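Local coordinates for protein Alpha/beta hydrolase (Streptomyces albidoflavus, PDB 6KSU) that probably catalyses the head-to-tail macrolactamization of non-ribosomal peptides by heterochiral coupling, using a penicillin-binding-protein-like fold, at residues T77-G82 with A347-S352; R43-Q48 with E229-R234; M94-D99 with A188-D193; F87-L92 with L251-G256; A410-L415 with D422-L427. All blocks are in the same frame, centred on the assembly; numbering follows the deposited sequence.

Interaction 1 of 5, residues T77-G82 with A347-S352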
# COMPACT_ATOMS: atom_id res chain seq x y z
N THR A 77 3.38 19.18 9.67
CA THR A 77 4.47 18.43 9.06
C THR A 77 3.94 17.34 8.13
O THR A 77 3.06 16.55 8.49
CB THR A 77 5.35 17.79 10.16
OG1 THR A 77 5.66 18.76 11.17
CG2 THR A 77 6.64 17.29 9.59
N GLY A 78 4.48 17.30 6.91
CA GLY A 78 4.18 16.25 5.97
C GLY A 78 5.19 15.11 6.00
O GLY A 78 6.41 15.33 5.96
N PHE A 79 4.68 13.89 6.03
CA PHE A 79 5.40 12.64 5.98
C PHE A 79 5.14 11.93 4.66
O PHE A 79 4.06 12.05 4.09
CB PHE A 79 4.96 11.72 7.13
CG PHE A 79 5.38 12.19 8.52
CD1 PHE A 79 6.28 11.43 9.27
CD2 PHE A 79 4.84 13.35 9.09
CE1 PHE A 79 6.67 11.82 10.53
CE2 PHE A 79 5.22 13.76 10.37
CZ PHE A 79 6.14 13.01 11.08
N PRO A 80 6.10 11.17 4.14
CA PRO A 80 5.81 10.39 2.92
C PRO A 80 4.73 9.36 3.19
O PRO A 80 4.81 8.56 4.12
CB PRO A 80 7.15 9.72 2.60
CG PRO A 80 8.08 10.05 3.73
CD PRO A 80 7.50 11.14 4.54
N PHE A 81 3.69 9.39 2.35
CA PHE A 81 2.65 8.39 2.49
C PHE A 81 3.11 7.02 1.99
O PHE A 81 2.49 6.01 2.33
CB PHE A 81 1.41 8.84 1.73
CG PHE A 81 0.68 9.99 2.38
CD1 PHE A 81 0.91 10.33 3.73
CD2 PHE A 81 -0.24 10.74 1.64
CE1 PHE A 81 0.22 11.36 4.34
CE2 PHE A 81 -0.93 11.81 2.23
CZ PHE A 81 -0.70 12.13 3.58
N GLY A 82 4.19 6.97 1.22
CA GLY A 82 4.48 5.74 0.50
C GLY A 82 3.30 5.27 -0.32
O GLY A 82 2.55 6.05 -0.92
N ALA A 347 -4.87 7.31 11.45
CA ALA A 347 -3.73 7.31 10.56
C ALA A 347 -2.50 7.51 11.41
O ALA A 347 -2.55 8.22 12.42
CB ALA A 347 -3.82 8.41 9.50
N LEU A 348 -1.41 6.87 11.02
CA LEU A 348 -0.15 7.00 11.73
C LEU A 348 0.92 7.31 10.70
O LEU A 348 1.00 6.63 9.67
CB LEU A 348 0.18 5.70 12.49
CG LEU A 348 1.52 5.63 13.20
CD1 LEU A 348 1.53 6.55 14.37
CD2 LEU A 348 1.86 4.20 13.60
N THR A 349 1.70 8.37 10.95
CA THR A 349 2.92 8.60 10.18
C THR A 349 4.11 8.51 11.13
O THR A 349 4.02 8.90 12.30
CB THR A 349 2.92 9.93 9.41
OG1 THR A 349 2.74 11.06 10.29
CG2 THR A 349 1.82 9.92 8.34
N ALA A 350 5.21 7.95 10.63
CA ALA A 350 6.42 7.85 11.42
C ALA A 350 7.59 8.04 10.47
O ALA A 350 7.51 7.69 9.29
CB ALA A 350 6.52 6.52 12.18
N ASN A 351 8.67 8.61 10.98
CA ASN A 351 9.81 8.94 10.14
C ASN A 351 11.09 8.27 10.63
O ASN A 351 12.18 8.81 10.43
CB ASN A 351 9.96 10.46 9.99
CG ASN A 351 10.47 11.18 11.26
OD1 ASN A 351 10.25 10.73 12.38
ND2 ASN A 351 11.13 12.33 11.07
N SER A 352 11.00 7.08 11.22
CA SER A 352 12.18 6.23 11.37
C SER A 352 11.83 4.78 10.99
O SER A 352 10.67 4.39 10.96
CB SER A 352 12.76 6.28 12.78
OG SER A 352 11.94 5.55 13.66
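The phenyl ring of F79 lies over T349, whose hydroxyl OG1 sits 3.3 Å from ring atom CD2, over one face and nearer the ring's edge than its centre. T349 CB comes within 3.5 Å of F79 CB and CG, so the base of the aromatic side chain is covered as well. T349 holds OG1 between its own N and carbonyl carbon (chi1 58°), which carries the hydroxyl onto the ring face while the methyl CG2 remains near F79 CB. That hydroxyl is not left to the ring alone, for it also hydrogen-bonds to Q48 OE1. Further along the ring, N351 CB approaches F79 CE1 at 3.6 Å, with the amide plane turned 67° from the ring plane. The N351 amide faces elsewhere, its ND2 bonded to the carbonyls of E229 and L64. No hydrogen bond joins the two segments; the contact is buried packing. Strand 79-80 pairs with 258-259, whereas strand 344-350 lies between 46-53 and 332-339 in a seven-stranded antiparallel sheet that, with helices packed on it, is consistent with the beta-lactamase and penicillin-binding-protein fold; L348 is turned against helix 355-365 and A347 touches helix 261-268.

Interaction 2 of 5, residues R43-Q48 with E229-R234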
# COMPACT_ATOMS: atom_id res chain seq x y z
N ARG A 43 11.72 4.27 20.18
CA ARG A 43 12.62 5.36 19.78
C ARG A 43 12.42 5.78 18.32
O ARG A 43 13.36 5.88 17.53
CB ARG A 43 14.06 4.99 20.08
CG ARG A 43 14.34 5.05 21.59
CD ARG A 43 15.74 5.58 21.89
NE ARG A 43 16.76 5.03 20.99
CZ ARG A 43 17.03 3.73 20.88
NH1 ARG A 43 16.39 2.84 21.63
NH2 ARG A 43 17.96 3.32 20.03
N VAL A 44 11.16 6.09 17.99
CA VAL A 44 10.83 6.73 16.73
C VAL A 44 11.28 8.19 16.74
O VAL A 44 11.06 8.91 17.72
CB VAL A 44 9.31 6.63 16.50
CG1 VAL A 44 8.94 7.29 15.21
CG2 VAL A 44 8.92 5.13 16.50
N THR A 45 11.92 8.62 15.65
CA THR A 45 12.37 10.01 15.56
C THR A 45 11.21 10.99 15.74
O THR A 45 11.30 11.94 16.53
CB THR A 45 13.07 10.30 14.22
OG1 THR A 45 14.11 9.34 14.02
CG2 THR A 45 13.70 11.69 14.27
N GLY A 46 10.11 10.77 15.02
CA GLY A 46 8.94 11.63 15.08
C GLY A 46 7.75 10.89 14.52
O GLY A 46 7.90 9.93 13.75
N ALA A 47 6.57 11.32 14.93
CA ALA A 47 5.38 10.57 14.52
C ALA A 47 4.17 11.46 14.65
O ALA A 47 4.15 12.44 15.41
CB ALA A 47 5.22 9.28 15.34
N GLN A 48 3.15 11.13 13.87
CA GLN A 48 1.82 11.72 14.01
C GLN A 48 0.82 10.59 14.09
O GLN A 48 0.95 9.59 13.37
CB GLN A 48 1.44 12.65 12.85
CG GLN A 48 2.37 13.80 12.59
CD GLN A 48 2.13 14.41 11.21
OE1 GLN A 48 1.75 13.72 10.27
NE2 GLN A 48 2.35 15.73 11.09
N GLU A 229 12.01 14.23 7.33
CA GLU A 229 12.99 13.33 6.76
C GLU A 229 12.91 11.95 7.41
O GLU A 229 12.35 11.77 8.51
CB GLU A 229 14.40 13.90 6.93
CG GLU A 229 14.45 15.41 7.05
CD GLU A 229 15.80 15.96 6.67
OE1 GLU A 229 16.07 17.16 6.95
OE2 GLU A 229 16.60 15.20 6.09
N GLY A 230 13.44 10.95 6.68
CA GLY A 230 13.53 9.59 7.19
C GLY A 230 14.81 9.32 7.98
O GLY A 230 15.84 9.98 7.81
N HIS A 231 14.74 8.31 8.85
CA HIS A 231 15.77 8.04 9.84
C HIS A 231 15.88 6.54 10.04
O HIS A 231 14.91 5.80 9.85
CB HIS A 231 15.46 8.72 11.19
CG HIS A 231 15.31 10.22 11.11
ND1 HIS A 231 14.23 10.83 10.50
CD2 HIS A 231 16.11 11.22 11.55
CE1 HIS A 231 14.37 12.15 10.58
NE2 HIS A 231 15.50 12.41 11.22
N ALA A 232 17.09 6.09 10.39
CA ALA A 232 17.37 4.69 10.68
C ALA A 232 18.57 4.60 11.62
O ALA A 232 19.53 5.35 11.47
CB ALA A 232 17.67 3.90 9.41
N LEU A 233 18.50 3.68 12.57
CA LEU A 233 19.62 3.45 13.47
C LEU A 233 20.82 2.89 12.71
O LEU A 233 20.70 1.89 11.99
CB LEU A 233 19.23 2.49 14.59
CG LEU A 233 19.26 3.12 15.98
CD1 LEU A 233 18.96 2.07 17.03
CD2 LEU A 233 20.62 3.78 16.22
N ARG A 234 21.95 3.55 12.84
CA ARG A 234 23.19 3.04 12.29
C ARG A 234 23.99 2.28 13.35
O ARG A 234 23.83 2.51 14.55
CB ARG A 234 24.02 4.18 11.72
CG ARG A 234 23.52 4.62 10.37
CD ARG A 234 24.47 5.61 9.79
NE ARG A 234 24.75 6.65 10.76
CZ ARG A 234 24.42 7.92 10.59
NH1 ARG A 234 23.80 8.29 9.47
NH2 ARG A 234 24.69 8.82 11.52
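A CH-pi contact between T45 and H231 forms the heart of this partly buried junction, where the loop entering strand 46-53 meets the short strand 231-232. The methyl CG2 of T45 stands over the centre of the imidazole, 3.6 Å from the ring centroid and only 8° off the ring normal. It gets there because CG2 lies anti to the T45 backbone N, while the hydroxyl takes the other branch (chi1 -53°) and reaches the root of the histidine, with T45 OG1 3.2 Å from H231 CB. The two side chains cross at about a right angle. The imidazole beneath the methyl is held by both nitrogens: ND1 is hydrogen-bonded to the carbonyl of N351 and NE2 to the backbone N of V67, which together fix the rotation of the ring. In fold terms, R43 closes helix 23-41 with a Schellman motif, and the chain then turns through T45 into strand 46-53; an N-terminal helix leading into the first strand of the antiparallel sheet is consistent with the beta-lactamase and penicillin-binding-protein fold. Strand 231-232 pairs with 241-242 in a separate two-stranded ribbon. At the exposed margin, the bent side chain of R43 brings NH2 to 3.4 Å from L233 CD1, an oblique approach of guanidinium to methyl. T45 also packs against V67, N351 and S352.

Interaction 3 of 5, residues M94-D99 with A188-D193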
# COMPACT_ATOMS: atom_id res chain seq x y z
N MET A 94 -11.85 7.62 -8.75
CA MET A 94 -13.27 7.44 -8.52
C MET A 94 -14.05 8.74 -8.74
O MET A 94 -15.22 8.68 -9.13
CB MET A 94 -13.53 6.90 -7.11
CG MET A 94 -13.08 5.48 -6.90
SD MET A 94 -13.67 4.27 -8.13
CE MET A 94 -15.27 3.90 -7.45
N GLN A 95 -13.44 9.91 -8.48
CA GLN A 95 -14.11 11.17 -8.79
C GLN A 95 -14.48 11.26 -10.27
O GLN A 95 -15.59 11.69 -10.61
CB GLN A 95 -13.23 12.36 -8.44
CG GLN A 95 -13.35 12.88 -7.05
CD GLN A 95 -12.48 14.10 -6.89
OE1 GLN A 95 -11.66 14.40 -7.76
NE2 GLN A 95 -12.68 14.84 -5.81
N PHE A 96 -13.54 10.90 -11.15
CA PHE A 96 -13.78 11.02 -12.59
C PHE A 96 -14.86 10.06 -13.04
O PHE A 96 -15.66 10.38 -13.92
CB PHE A 96 -12.48 10.80 -13.36
CG PHE A 96 -11.58 11.99 -13.33
CD1 PHE A 96 -11.70 12.99 -14.29
CD2 PHE A 96 -10.65 12.14 -12.31
CE1 PHE A 96 -10.90 14.11 -14.24
CE2 PHE A 96 -9.85 13.27 -12.25
CZ PHE A 96 -9.97 14.25 -13.22
N VAL A 97 -14.92 8.89 -12.42
CA VAL A 97 -15.97 7.92 -12.70
C VAL A 97 -17.33 8.53 -12.38
O VAL A 97 -18.26 8.47 -13.18
CB VAL A 97 -15.70 6.63 -11.91
CG1 VAL A 97 -16.93 5.72 -11.87
CG2 VAL A 97 -14.46 5.93 -12.47
N CYS A 98 -17.44 9.17 -11.22
CA CYS A 98 -18.74 9.68 -10.79
C CYS A 98 -19.21 10.84 -11.67
O CYS A 98 -20.40 10.94 -11.97
CB CYS A 98 -18.66 10.07 -9.32
SG CYS A 98 -18.31 8.62 -8.33
N ASP A 99 -18.30 11.70 -12.10
CA ASP A 99 -18.73 12.70 -13.08
C ASP A 99 -18.99 12.09 -14.45
O ASP A 99 -19.30 12.84 -15.39
CB ASP A 99 -17.69 13.81 -13.18
CG ASP A 99 -17.43 14.48 -11.84
OD1 ASP A 99 -18.36 14.51 -11.00
OD2 ASP A 99 -16.31 14.99 -11.63
N ALA A 188 -5.16 11.23 -19.29
CA ALA A 188 -5.95 11.21 -20.52
C ALA A 188 -7.42 11.53 -20.27
O ALA A 188 -8.09 12.00 -21.20
CB ALA A 188 -5.84 9.85 -21.22
N ALA A 189 -7.94 11.30 -19.06
CA ALA A 189 -9.37 11.48 -18.80
C ALA A 189 -9.70 12.93 -18.49
O ALA A 189 -10.53 13.55 -19.16
CB ALA A 189 -9.80 10.56 -17.65
N SER A 190 -9.07 13.49 -17.46
CA SER A 190 -8.93 14.93 -17.38
C SER A 190 -7.99 15.34 -18.51
O SER A 190 -7.57 14.52 -19.34
CB SER A 190 -8.40 15.35 -16.02
OG SER A 190 -7.03 14.99 -15.88
N GLY A 191 -7.62 16.60 -18.56
CA GLY A 191 -6.53 16.94 -19.46
C GLY A 191 -5.34 17.40 -18.67
O GLY A 191 -4.46 18.09 -19.20
N MET A 192 -5.27 17.04 -17.39
CA MET A 192 -4.18 17.48 -16.53
C MET A 192 -3.31 16.31 -16.10
O MET A 192 -3.77 15.18 -15.94
CB MET A 192 -4.70 18.19 -15.28
CG MET A 192 -5.89 19.04 -15.48
SD MET A 192 -6.63 19.32 -13.87
CE MET A 192 -7.95 18.13 -13.90
N ASP A 193 -2.03 16.62 -15.87
CA ASP A 193 -1.12 15.64 -15.30
C ASP A 193 -1.58 15.21 -13.90
O ASP A 193 -2.41 15.88 -13.26
CB ASP A 193 0.29 16.21 -15.25
CG ASP A 193 0.43 17.35 -14.25
OD1 ASP A 193 0.54 17.06 -13.03
OD2 ASP A 193 0.42 18.53 -14.66
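F96 presents the far end of its ring to S190, with CE1 3.3 Å and CZ 3.4 Å from S190 CB. The serine comes in obliquely to the ring. At the ring edge, near its plane, the methyl CE of M192 lies 4.4 Å from F96 CZ, a looser apolar touch that extends the contact along the turn. Behind this first shell is the geometry of the serine. Its OG sits between the backbone N and the carbonyl carbon (chi1 72°) and accepts a hydrogen bond from M192 N at 3.1 Å, with an N-H...O angle of 163°. This is an ST turn, and it holds together the two residues that meet the ring. The same OG is bonded to the carbonyl of I186, one turn back in the preceding helix, so the hydroxyl joins the helix end to the turn. Just beyond, D193 is the N-cap of the next helix. The contact is thus a junction in the helical part of the beta-lactamase-like fold, setting the last turn of helix 85-98 against the short connection between helices 176-189 and 194-206. M192 also packs on A197, S200 and C201 of helix 194-206, while M94 and C98 of helix 85-98 lie against helix 286-293.

Interaction 4 of 5, residues F87-L92 with L251-G256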
# COMPACT_ATOMS: atom_id res chain seq x y z
N PHE A 87 -4.46 5.17 -2.09
CA PHE A 87 -5.82 5.47 -1.65
C PHE A 87 -6.28 6.83 -2.18
O PHE A 87 -7.45 7.00 -2.52
CB PHE A 87 -5.87 5.37 -0.13
CG PHE A 87 -7.13 5.88 0.51
CD1 PHE A 87 -8.31 5.17 0.42
CD2 PHE A 87 -7.11 7.03 1.27
CE1 PHE A 87 -9.48 5.61 1.03
CE2 PHE A 87 -8.27 7.49 1.89
CZ PHE A 87 -9.46 6.78 1.76
N LEU A 88 -5.37 7.78 -2.33
CA LEU A 88 -5.79 9.09 -2.85
C LEU A 88 -5.89 9.06 -4.36
O LEU A 88 -6.83 9.64 -4.93
CB LEU A 88 -4.81 10.15 -2.37
CG LEU A 88 -4.97 10.07 -0.85
CD1 LEU A 88 -3.68 9.66 -0.16
CD2 LEU A 88 -5.51 11.36 -0.30
N THR A 89 -4.97 8.35 -5.01
CA THR A 89 -5.08 8.11 -6.44
C THR A 89 -6.38 7.39 -6.77
O THR A 89 -7.08 7.75 -7.73
CB THR A 89 -3.87 7.30 -6.91
OG1 THR A 89 -2.75 8.18 -6.98
CG2 THR A 89 -4.14 6.69 -8.32
N ALA A 90 -6.72 6.36 -5.98
CA ALA A 90 -7.99 5.68 -6.18
C ALA A 90 -9.14 6.65 -5.98
O ALA A 90 -10.11 6.65 -6.74
CB ALA A 90 -8.14 4.51 -5.22
N GLU A 91 -9.03 7.49 -4.95
CA GLU A 91 -10.06 8.48 -4.70
C GLU A 91 -10.19 9.45 -5.87
O GLU A 91 -11.29 9.81 -6.29
CB GLU A 91 -9.75 9.19 -3.39
CG GLU A 91 -10.21 8.42 -2.13
CD GLU A 91 -10.23 9.34 -0.90
OE1 GLU A 91 -9.46 10.32 -0.90
OE2 GLU A 91 -11.03 9.13 0.05
N LEU A 92 -9.05 9.85 -6.43
CA LEU A 92 -9.04 10.73 -7.59
C LEU A 92 -9.69 10.05 -8.78
O LEU A 92 -10.55 10.63 -9.45
CB LEU A 92 -7.59 11.11 -7.89
CG LEU A 92 -7.39 12.08 -9.04
CD1 LEU A 92 -8.27 13.28 -8.82
CD2 LEU A 92 -5.92 12.48 -9.10
N LEU A 251 7.29 6.79 -9.91
CA LEU A 251 6.46 6.13 -8.91
C LEU A 251 5.38 7.03 -8.33
O LEU A 251 4.55 6.54 -7.54
CB LEU A 251 7.35 5.57 -7.79
CG LEU A 251 8.05 4.26 -8.20
CD1 LEU A 251 9.45 4.10 -7.59
CD2 LEU A 251 7.16 3.05 -7.89
N ALA A 252 5.31 8.30 -8.75
CA ALA A 252 4.54 9.33 -8.05
C ALA A 252 3.09 8.93 -7.80
O ALA A 252 2.61 9.05 -6.66
CB ALA A 252 4.58 10.64 -8.85
N ALA A 253 2.36 8.51 -8.84
CA ALA A 253 0.95 8.16 -8.66
C ALA A 253 0.77 6.92 -7.79
O ALA A 253 -0.35 6.64 -7.33
CB ALA A 253 0.26 7.94 -10.02
N ALA A 254 1.84 6.16 -7.56
CA ALA A 254 1.78 4.99 -6.70
C ALA A 254 2.34 5.23 -5.30
O ALA A 254 1.94 4.53 -4.37
CB ALA A 254 2.52 3.81 -7.37
N GLY A 255 3.24 6.20 -5.11
CA GLY A 255 3.84 6.38 -3.79
C GLY A 255 4.41 7.74 -3.43
O GLY A 255 5.03 7.88 -2.37
N GLY A 256 4.22 8.75 -4.27
CA GLY A 256 4.94 10.00 -4.11
C GLY A 256 4.29 11.12 -3.32
O GLY A 256 4.85 12.21 -3.30
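A253 offers its carbonyl oxygen to T89 where two helices meet, the second of them the short helix 252-255. L251 starts the turn: its carbonyl accepts from A254 N at 2.7 Å and from G255 N at 2.8 Å, the two donors arriving from opposite faces of its plane. A252 follows, packed on Y152 and W195, and its carbonyl receives G256 N. At A253 the contact itself is made. T89 OG1 donates to A253 O at 2.9 Å, in the carbonyl plane and on a lone pair, with a C=O...O angle of 133°. The T89 hydroxyl lies anti to its own carbonyl carbon (chi1 -76°), which directs it to A253 while CG2 keeps a longer approach of 3.9 Å to the same oxygen. T89 OG1 is also hydrogen-bonded to W194 NE1. S83 and K86, at the start of helix 85-98, fit the SxxK motif of serine beta-lactamases and penicillin-binding proteins, consistent with the family; the T89 side chain lies near them without touching. A254 comes next, and its carbonyl is bonded to K86 NZ, linking this short helix to the presumed active-site lysine. G256 ends the segment, hydrogen-bonded through its backbone to L213.

Interaction 5 of 5, residues A410-L415 with D422-L427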
# COMPACT_ATOMS: atom_id res chain seq x y z
N ALA A 410 18.88 -35.92 -3.53
CA ALA A 410 17.97 -36.68 -2.68
C ALA A 410 16.50 -36.50 -3.06
O ALA A 410 15.64 -37.16 -2.46
CB ALA A 410 18.18 -36.28 -1.22
N GLY A 411 16.17 -35.63 -4.02
CA GLY A 411 14.79 -35.34 -4.38
C GLY A 411 14.04 -34.38 -3.47
O GLY A 411 12.80 -34.33 -3.54
N ASP A 412 14.72 -33.60 -2.64
CA ASP A 412 14.06 -32.63 -1.78
C ASP A 412 13.91 -31.27 -2.49
O ASP A 412 14.76 -30.86 -3.28
CB ASP A 412 14.84 -32.45 -0.48
CG ASP A 412 14.62 -33.59 0.51
OD1 ASP A 412 15.53 -33.86 1.33
OD2 ASP A 412 13.53 -34.21 0.46
N LEU A 413 12.81 -30.58 -2.19
CA LEU A 413 12.50 -29.31 -2.85
C LEU A 413 13.18 -28.10 -2.20
O LEU A 413 13.18 -27.94 -0.98
CB LEU A 413 10.98 -29.08 -2.87
CG LEU A 413 10.18 -30.00 -3.79
CD1 LEU A 413 8.74 -29.51 -3.88
CD2 LEU A 413 10.83 -30.06 -5.15
N PHE A 414 13.73 -27.23 -3.05
CA PHE A 414 14.33 -25.98 -2.61
C PHE A 414 13.78 -24.80 -3.39
O PHE A 414 13.26 -24.93 -4.50
CB PHE A 414 15.86 -26.02 -2.73
CG PHE A 414 16.48 -26.99 -1.79
CD1 PHE A 414 17.00 -26.56 -0.57
CD2 PHE A 414 16.50 -28.34 -2.10
CE1 PHE A 414 17.57 -27.47 0.33
CE2 PHE A 414 17.06 -29.26 -1.21
CZ PHE A 414 17.60 -28.83 0.01
N LEU A 415 13.88 -23.63 -2.77
CA LEU A 415 13.60 -22.36 -3.42
C LEU A 415 14.91 -21.58 -3.49
O LEU A 415 15.54 -21.34 -2.46
CB LEU A 415 12.54 -21.60 -2.63
CG LEU A 415 11.70 -20.54 -3.34
CD1 LEU A 415 10.66 -21.23 -4.15
CD2 LEU A 415 11.06 -19.62 -2.31
N ASP A 422 19.73 -20.87 -0.26
CA ASP A 422 18.58 -21.66 -0.67
C ASP A 422 17.60 -21.80 0.49
O ASP A 422 18.00 -21.89 1.65
CB ASP A 422 19.03 -23.05 -1.14
CG ASP A 422 19.83 -23.01 -2.42
OD1 ASP A 422 20.02 -21.92 -3.00
OD2 ASP A 422 20.27 -24.09 -2.86
N TYR A 423 16.30 -21.79 0.18
CA TYR A 423 15.29 -22.07 1.18
C TYR A 423 14.85 -23.53 1.07
O TYR A 423 14.68 -24.06 -0.04
CB TYR A 423 14.05 -21.16 1.04
CG TYR A 423 14.22 -19.64 1.05
CD1 TYR A 423 13.73 -18.86 2.11
CD2 TYR A 423 14.79 -18.97 -0.02
CE1 TYR A 423 13.86 -17.46 2.11
CE2 TYR A 423 14.90 -17.58 -0.05
CZ TYR A 423 14.45 -16.84 1.01
OH TYR A 423 14.58 -15.47 0.96
N ARG A 424 14.66 -24.20 2.20
CA ARG A 424 13.98 -25.49 2.16
C ARG A 424 12.48 -25.27 1.96
O ARG A 424 11.85 -24.50 2.69
CB ARG A 424 14.25 -26.30 3.43
CG ARG A 424 15.73 -26.41 3.83
CD ARG A 424 16.00 -27.68 4.65
NE ARG A 424 15.67 -28.88 3.87
CZ ARG A 424 16.56 -29.79 3.44
NH1 ARG A 424 17.85 -29.67 3.72
NH2 ARG A 424 16.13 -30.83 2.73
N LEU A 425 11.91 -25.96 0.97
CA LEU A 425 10.53 -25.74 0.55
C LEU A 425 9.64 -26.88 1.05
O LEU A 425 9.81 -28.02 0.63
CB LEU A 425 10.44 -25.66 -0.98
CG LEU A 425 9.10 -25.21 -1.59
CD1 LEU A 425 8.67 -23.84 -1.01
CD2 LEU A 425 9.24 -25.10 -3.06
N SER A 426 8.71 -26.57 1.93
CA SER A 426 7.74 -27.54 2.40
C SER A 426 6.42 -27.28 1.71
O SER A 426 5.89 -26.16 1.77
CB SER A 426 7.53 -27.47 3.91
OG SER A 426 8.66 -27.93 4.58
N LEU A 427 5.89 -28.30 1.04
CA LEU A 427 4.59 -28.22 0.38
C LEU A 427 3.51 -28.69 1.34
O LEU A 427 3.68 -29.72 2.01
CB LEU A 427 4.58 -29.07 -0.89
CG LEU A 427 5.43 -28.56 -2.05
CD1 LEU A 427 5.13 -29.36 -3.29
CD2 LEU A 427 5.18 -27.07 -2.29
O HOH W 1 13.64 -29.70 1.62
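F414 and R424 lie side by side and point the same way from a non-hydrogen-bonded pair of the antiparallel hairpin. The phenyl tip reaches over one face of the guanidinium, with F414 CZ 3.7 Å from both R424 CZ and NH2, although the two planes are turned 57° apart. A bend in the arginine chain at chi3 (61°) folds the guanidinium back so that this face meets F414 CZ. Its edge meets D412, where OD1 and NH2 form a long salt bridge of 3.4 Å with the carboxylate and guanidinium planes 75° apart. A water accepts from the same NH2 and donates to L413 O, joining the arginine to the neighbouring strand.

The other face is mainly apolar. L415 and Y423 form the hydrogen-bonded pair, CB to CB 4.0 Å, with Y423 OH bonded to R417. The side chains of L413 and L427 cross at about a right angle, CD1 of L413 3.7 Å from CD1 of L427. Backbone bonds tie the two strands, Y423 N to L415 O at 2.8 Å, nearly straight, and L425 N to L413 O. The hairpin belongs to an eight-stranded antiparallel barrel, in which L415 packs on L403 and A435, and L425 on F433. The two faces thus differ in chemistry: apolar packing holds the buried one, whereas the salt bridge, long and near solvent, probably adds only modest electrostatic attraction.

Overall arrangement
From the N terminus, the chain first passes R43-Q48, which meets E229-R234 to close the loop of interaction 2. T77-G82 opens interaction 1 inside that loop and closes it later at A347-S352, so the two contacts cross; they touch through Q48 and T349, on neighbouring strands of the main sheet. Helix 85-98 then begins interactions 4 and 3. Interaction 3 closes first, nested within the other three loops; interaction 4 lies inside interaction 1 but crosses interaction 2. Interactions 1 and 2 tie short strands to the main sheet or its approach, while 3 and 4 join helix 85-98 to other helical elements. Interaction 5 follows in series, a hairpin in the C-terminal barrel about 40 Å from interaction 1, centre to centre.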